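Local coordinates for glyoxylate-induced Protein (Pseudomonas aeruginosa, PDB 1SQ4) that is of unknown function but, as a cupin built from two beta barrels, may act as a ureidoglycine aminohydrolase, at residues T179-M184 / V193-F198; E91-V96 / H189-N194. One frame throughout, in Å; residues are numbered along the deposited sequence.

Contact 1 of 2, residues T179-M184 / V193-F198; sequences TRFVDM and VNIVNF. With SCN (thiocyanate ion), chain D.
R180 and N194 meet at a slant where the chain leaves strand 176-179 and turns away from strand 191-198. The contact runs alongside the aliphatic base of the arginine: N194 OD1 sits 3.7 Å from R180 CG. Extended from CG to NE, the arginine carries its guanidinium on past the amide, the two flat groups turned 50° apart. There R180 NH2 donates a hydrogen bond to the nitrogen of a thiocyanate ion, 3.0 Å long and bent to 147°. The sulfur end of the same ion lies 3.5 Å from N194 ND2, so the rod-shaped anion spans the two residues. SE of selenomethionine M184 lies above one face of the guanidinium, toward its rim.

F181 comes from another side. With CG beside its backbone N (chi1 -54°), the ring turns back toward the strand and meets it with its edge. That edge points at N194 CA, CE2 being 3.9 Å away, and its far end reaches I195 CD1 loosely. Y117 of the other barrel stacks on this ring and also hydrogen-bonds V193 O.

T179 is the last residue to pair in the sheet, its N bonded to I195 O at 3.0 Å and its O accepting from I195 N at 3.2 Å. The threonine methyl CG2 lies crosswise to the amide of N197, whose OD1 is held by R259 and whose ND2 binds S177 OG.

Backbone pairing thus ends at T179, and side chains take over beyond it. The thiocyanate, probably from the crystallisation liquor, marks a place where an arginine can hold a small anion by one hydrogen bond, with the amide of N194 close to its other end, although whether a natural ligand uses it remains open.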
loop_
_atom_site.group_PDB
_atom_site.type_symbol
_atom_site.label_atom_id
_atom_site.label_comp_id
_atom_site.label_asym_id
_atom_site.label_seq_id
_atom_site.Cartn_x
_atom_site.Cartn_y
_atom_site.Cartn_z
ATOM N N THR A 179 -28.826 -12.378 -22.908
ATOM C CA THR A 179 -30.228 -12.728 -23.024
ATOM C C THR A 179 -31.031 -11.674 -22.277
ATOM O O THR A 179 -30.819 -11.453 -21.090
ATOM C CB THR A 179 -30.519 -14.105 -22.432
ATOM O OG1 THR A 179 -31.467 -13.975 -21.362
ATOM C CG2 THR A 179 -29.242 -14.740 -21.922
ATOM N N ARG A 180 -31.945 -11.019 -22.985
ATOM C CA ARG A 180 -32.763 -9.952 -22.414
ATOM C C ARG A 180 -34.228 -10.342 -22.332
ATOM O O ARG A 180 -34.704 -11.183 -23.097
ATOM C CB ARG A 180 -32.603 -8.692 -23.260
ATOM C CG ARG A 180 -31.169 -8.227 -23.338
ATOM C CD ARG A 180 -30.979 -7.136 -24.366
ATOM N NE ARG A 180 -29.588 -6.694 -24.395
ATOM C CZ ARG A 180 -29.052 -5.966 -25.366
ATOM N NH1 ARG A 180 -29.791 -5.587 -26.402
ATOM N NH2 ARG A 180 -27.773 -5.623 -25.306
ATOM N N PHE A 181 -34.947 -9.712 -21.412
ATOM C CA PHE A 181 -36.352 -10.028 -21.212
ATOM C C PHE A 181 -37.249 -8.836 -21.475
ATOM O O PHE A 181 -38.467 -8.906 -21.301
ATOM C CB PHE A 181 -36.551 -10.508 -19.781
ATOM C CG PHE A 181 -35.648 -11.635 -19.403
ATOM C CD1 PHE A 181 -36.109 -12.946 -19.419
ATOM C CD2 PHE A 181 -34.318 -11.390 -19.071
ATOM C CE1 PHE A 181 -35.266 -14.002 -19.110
ATOM C CE2 PHE A 181 -33.463 -12.436 -18.761
ATOM C CZ PHE A 181 -33.937 -13.749 -18.781
ATOM N N VAL A 182 -36.637 -7.745 -21.904
ATOM C CA VAL A 182 -37.369 -6.528 -22.178
ATOM C C VAL A 182 -36.769 -5.788 -23.356
ATOM O O VAL A 182 -35.558 -5.768 -23.539
ATOM C CB VAL A 182 -37.360 -5.604 -20.955
ATOM C CG1 VAL A 182 -37.731 -4.197 -21.359
ATOM C CG2 VAL A 182 -38.342 -6.121 -19.923
ATOM N N ASP A 183 -37.630 -5.172 -24.153
ATOM C CA ASP A 183 -37.177 -4.429 -25.303
ATOM C C ASP A 183 -36.414 -3.193 -24.848
ATOM O O ASP A 183 -36.928 -2.383 -24.077
ATOM C CB ASP A 183 -38.364 -4.014 -26.154
ATOM C CG ASP A 183 -37.956 -3.642 -27.544
ATOM O OD1 ASP A 183 -37.055 -2.786 -27.688
ATOM O OD2 ASP A 183 -38.534 -4.208 -28.501
HETATM N N MSE A 184 -35.189 -3.053 -25.342
HETATM C CA MSE A 184 -34.331 -1.929 -24.997
HETATM C C MSE A 184 -34.994 -0.593 -25.208
HETATM O O MSE A 184 -34.543 0.421 -24.688
HETATM C CB MSE A 184 -33.060 -1.969 -25.837
HETATM C CG MSE A 184 -32.227 -3.210 -25.630
HETATM SE SE MSE A 184 -31.224 -3.179 -23.974
HETATM C CE MSE A 184 -32.353 -4.357 -22.902
ATOM N N VAL A 193 -32.835 -6.970 -15.911
ATOM C CA VAL A 193 -32.232 -8.096 -15.217
ATOM C C VAL A 193 -32.025 -9.098 -16.346
ATOM O O VAL A 193 -32.968 -9.769 -16.770
ATOM C CB VAL A 193 -33.191 -8.698 -14.153
ATOM C CG1 VAL A 193 -32.499 -9.814 -13.397
ATOM C CG2 VAL A 193 -33.639 -7.630 -13.179
ATOM N N ASN A 194 -30.803 -9.169 -16.866
ATOM C CA ASN A 194 -30.489 -10.094 -17.962
ATOM C C ASN A 194 -29.466 -11.122 -17.502
ATOM O O ASN A 194 -29.103 -11.165 -16.332
ATOM C CB ASN A 194 -29.896 -9.353 -19.164
ATOM C CG ASN A 194 -30.624 -8.060 -19.480
ATOM O OD1 ASN A 194 -31.844 -8.048 -19.695
ATOM N ND2 ASN A 194 -29.874 -6.960 -19.527
ATOM N N ILE A 195 -29.020 -11.953 -18.436
ATOM C CA ILE A 195 -28.009 -12.954 -18.159
ATOM C C ILE A 195 -26.946 -12.809 -19.233
ATOM O O ILE A 195 -27.244 -12.889 -20.424
ATOM C CB ILE A 195 -28.562 -14.373 -18.217
ATOM C CG1 ILE A 195 -29.765 -14.496 -17.295
ATOM C CG2 ILE A 195 -27.467 -15.371 -17.790
ATOM C CD1 ILE A 195 -30.376 -15.879 -17.286
ATOM N N VAL A 196 -25.710 -12.568 -18.809
ATOM C CA VAL A 196 -24.612 -12.408 -19.745
ATOM C C VAL A 196 -23.998 -13.789 -19.979
ATOM O O VAL A 196 -23.663 -14.491 -19.032
ATOM C CB VAL A 196 -23.568 -11.450 -19.173
ATOM C CG1 VAL A 196 -22.481 -11.181 -20.199
ATOM C CG2 VAL A 196 -24.249 -10.168 -18.750
ATOM N N ASN A 197 -23.868 -14.173 -21.245
ATOM C CA ASN A 197 -23.317 -15.467 -21.605
ATOM C C ASN A 197 -21.950 -15.390 -22.271
ATOM O O ASN A 197 -21.777 -14.703 -23.282
ATOM C CB ASN A 197 -24.257 -16.185 -22.557
ATOM C CG ASN A 197 -25.692 -16.018 -22.184
ATOM O OD1 ASN A 197 -26.106 -16.362 -21.079
ATOM N ND2 ASN A 197 -26.472 -15.483 -23.106
ATOM N N PHE A 198 -20.993 -16.118 -21.702
ATOM C CA PHE A 198 -19.635 -16.182 -22.227
ATOM C C PHE A 198 -19.295 -17.615 -22.634
ATOM O O PHE A 198 -19.310 -18.531 -21.806
ATOM C CB PHE A 198 -18.607 -15.734 -21.185
ATOM C CG PHE A 198 -18.587 -14.256 -20.933
ATOM C CD1 PHE A 198 -19.401 -13.689 -19.957
ATOM C CD2 PHE A 198 -17.745 -13.431 -21.664
ATOM C CE1 PHE A 198 -19.367 -12.316 -19.705
ATOM C CE2 PHE A 198 -17.700 -12.058 -21.425
ATOM C CZ PHE A 198 -18.515 -11.502 -20.445
HETATM S S SCN D . -26.401 -6.712 -20.047
HETATM C C SCN D . -26.457 -5.955 -21.560
HETATM N N SCN D . -26.471 -5.468 -22.585
#

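Contact 2 of 2, residues E91-V96 / H189-N194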
loop_
_atom_site.group_PDB
_atom_site.type_symbol
_atom_site.label_atom_id
_atom_site.label_comp_id
_atom_site.label_asym_id
_atom_site.label_seq_id
_atom_site.Cartn_x
_atom_site.Cartn_y
_atom_site.Cartn_z
ATOM N N GLU A 91 -40.747 -3.020 -7.143
ATOM C CA GLU A 91 -40.961 -3.800 -8.354
ATOM C C GLU A 91 -40.033 -4.992 -8.147
ATOM O O GLU A 91 -39.119 -4.920 -7.325
ATOM C CB GLU A 91 -40.566 -2.999 -9.596
ATOM C CG GLU A 91 -39.107 -2.609 -9.649
ATOM C CD GLU A 91 -38.771 -1.744 -10.857
ATOM O OE1 GLU A 91 -38.452 -0.554 -10.655
ATOM O OE2 GLU A 91 -38.821 -2.251 -12.007
ATOM N N ALA A 92 -40.259 -6.086 -8.865
ATOM C CA ALA A 92 -39.411 -7.257 -8.684
ATOM C C ALA A 92 -39.183 -8.120 -9.925
ATOM O O ALA A 92 -39.808 -7.943 -10.974
ATOM C CB ALA A 92 -39.977 -8.137 -7.560
ATOM N N VAL A 93 -38.257 -9.056 -9.768
ATOM C CA VAL A 93 -37.925 -10.020 -10.790
ATOM C C VAL A 93 -37.621 -11.313 -10.038
ATOM O O VAL A 93 -36.749 -11.349 -9.162
ATOM C CB VAL A 93 -36.692 -9.605 -11.607
ATOM C CG1 VAL A 93 -36.297 -10.730 -12.543
ATOM C CG2 VAL A 93 -36.992 -8.348 -12.401
ATOM N N LEU A 94 -38.364 -12.363 -10.358
ATOM C CA LEU A 94 -38.172 -13.661 -9.727
ATOM C C LEU A 94 -37.480 -14.564 -10.728
ATOM O O LEU A 94 -37.877 -14.648 -11.894
ATOM C CB LEU A 94 -39.523 -14.261 -9.312
ATOM C CG LEU A 94 -40.003 -14.170 -7.855
ATOM C CD1 LEU A 94 -39.802 -12.786 -7.289
ATOM C CD2 LEU A 94 -41.467 -14.563 -7.795
ATOM N N PHE A 95 -36.436 -15.239 -10.269
ATOM C CA PHE A 95 -35.682 -16.128 -11.131
ATOM C C PHE A 95 -35.378 -17.427 -10.412
ATOM O O PHE A 95 -34.458 -17.491 -9.592
ATOM C CB PHE A 95 -34.372 -15.464 -11.539
ATOM C CG PHE A 95 -33.545 -16.297 -12.459
ATOM C CD1 PHE A 95 -33.974 -16.543 -13.756
ATOM C CD2 PHE A 95 -32.361 -16.875 -12.016
ATOM C CE1 PHE A 95 -33.233 -17.350 -14.598
ATOM C CE2 PHE A 95 -31.611 -17.685 -12.858
ATOM C CZ PHE A 95 -32.047 -17.929 -14.150
ATOM N N VAL A 96 -36.128 -18.473 -10.729
ATOM C CA VAL A 96 -35.916 -19.748 -10.064
ATOM C C VAL A 96 -34.693 -20.494 -10.583
ATOM O O VAL A 96 -34.495 -20.626 -11.789
ATOM C CB VAL A 96 -37.165 -20.629 -10.183
ATOM C CG1 VAL A 96 -37.570 -20.715 -11.621
ATOM C CG2 VAL A 96 -36.890 -22.013 -9.612
ATOM N N HIS A 189 -39.914 0.282 -18.533
ATOM C CA HIS A 189 -39.047 -0.387 -17.578
ATOM C C HIS A 189 -37.900 0.496 -17.188
ATOM O O HIS A 189 -37.247 1.102 -18.043
ATOM C CB HIS A 189 -38.468 -1.668 -18.146
ATOM C CG HIS A 189 -39.357 -2.845 -17.979
ATOM N ND1 HIS A 189 -40.243 -3.249 -18.950
ATOM C CD2 HIS A 189 -39.544 -3.678 -16.929
ATOM C CE1 HIS A 189 -40.939 -4.278 -18.507
ATOM N NE2 HIS A 189 -40.534 -4.556 -17.279
ATOM N N ASP A 190 -37.642 0.554 -15.888
ATOM C CA ASP A 190 -36.552 1.370 -15.384
ATOM C C ASP A 190 -35.425 0.495 -14.851
ATOM O O ASP A 190 -34.516 0.966 -14.173
ATOM C CB ASP A 190 -37.074 2.343 -14.315
ATOM C CG ASP A 190 -37.485 1.659 -13.022
ATOM O OD1 ASP A 190 -37.768 0.445 -13.025
ATOM O OD2 ASP A 190 -37.542 2.361 -11.990
HETATM N N MSE A 191 -35.481 -0.785 -15.185
HETATM C CA MSE A 191 -34.454 -1.712 -14.745
HETATM C C MSE A 191 -34.433 -2.938 -15.638
HETATM O O MSE A 191 -35.468 -3.376 -16.144
HETATM C CB MSE A 191 -34.708 -2.174 -13.312
HETATM C CG MSE A 191 -35.833 -3.182 -13.193
HETATM SE SE MSE A 191 -35.730 -4.138 -11.524
HETATM C CE MSE A 191 -37.430 -5.081 -11.582
ATOM N N HIS A 192 -33.247 -3.494 -15.820
ATOM C CA HIS A 192 -33.103 -4.683 -16.623
ATOM C C HIS A 192 -32.398 -5.728 -15.772
ATOM O O HIS A 192 -31.500 -5.413 -14.990
ATOM C CB HIS A 192 -32.262 -4.400 -17.873
ATOM C CG HIS A 192 -32.932 -3.514 -18.884
ATOM N ND1 HIS A 192 -32.210 -2.808 -19.828
ATOM C CD2 HIS A 192 -34.233 -3.261 -19.142
ATOM C CE1 HIS A 192 -33.046 -2.164 -20.621
ATOM N NE2 HIS A 192 -34.280 -2.419 -20.231
ATOM N N VAL A 193 -32.835 -6.970 -15.911
ATOM C CA VAL A 193 -32.232 -8.096 -15.217
ATOM C C VAL A 193 -32.025 -9.098 -16.346
ATOM O O VAL A 193 -32.968 -9.769 -16.770
ATOM C CB VAL A 193 -33.191 -8.698 -14.153
ATOM C CG1 VAL A 193 -32.499 -9.814 -13.397
ATOM C CG2 VAL A 193 -33.639 -7.630 -13.179
ATOM N N ASN A 194 -30.803 -9.169 -16.866
ATOM C CA ASN A 194 -30.489 -10.094 -17.962
ATOM C C ASN A 194 -29.466 -11.122 -17.502
ATOM O O ASN A 194 -29.103 -11.165 -16.332
ATOM C CB ASN A 194 -29.896 -9.353 -19.164
ATOM C CG ASN A 194 -30.624 -8.060 -19.480
ATOM O OD1 ASN A 194 -31.844 -8.048 -19.695
ATOM N ND2 ASN A 194 -29.874 -6.960 -19.527
#
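E91 reaches across from strand 90-98 to M191 and D190, with its CB already directed at the partner segment. The chi1 of 62° sets CG between the backbone N and the carbonyl carbon, and from there the chain runs on extended. CG lies 3.6 Å from the methyl CE of selenomethionine M191, which slides past the glutamate in the opposite direction. CD and OE2 lie between that methyl and D190 OD1, with E91 OE2 3.2 Å from M191 CE. The other oxygen, E91 OE1, comes nearest to D190 OD1, at 2.7 Å, the two carboxylates meeting from opposite directions and nearly coplanar (7° apart). D190 OD2 is bound by K143 NZ in a salt bridge and by the backbone N of Q146, which would probably ease the close approach of the two acid groups.

Farther along, V93 CG2 touches M191 CE at 3.4 Å and meets V193 CG2 tip to tip at 3.5 Å. F119 and Y117 of strand 116-120 flank this apolar patch.

The strands run almost parallel (5°) with their axes 8.9 Å apart, too far for backbone pairing. Such face-to-face packing of sheets from two cupin barrels in one chain is characteristic of a bicupin.

Contact 2 is the more deeply set: all its touching residues are buried and its centre lies about 8 Å from that of the chain, against about 11 Å for contact 1, where R180 and F181 are partly exposed. Both use strand 191-198, which presents V193 and I195 toward the other barrel and N194 to the thiocyanate side. Contact 1 is local, joining neighbouring strands of one sheet by backbone hydrogen bonds and then by polar and aromatic side chains. Contact 2 spans 93 residues and joins two sheets through side chains, mostly apolar, with an acidic pair at one end. They touch directly: I195 CD1 packs on F95 CZ, while V182 and M184 lean on H189 and H192.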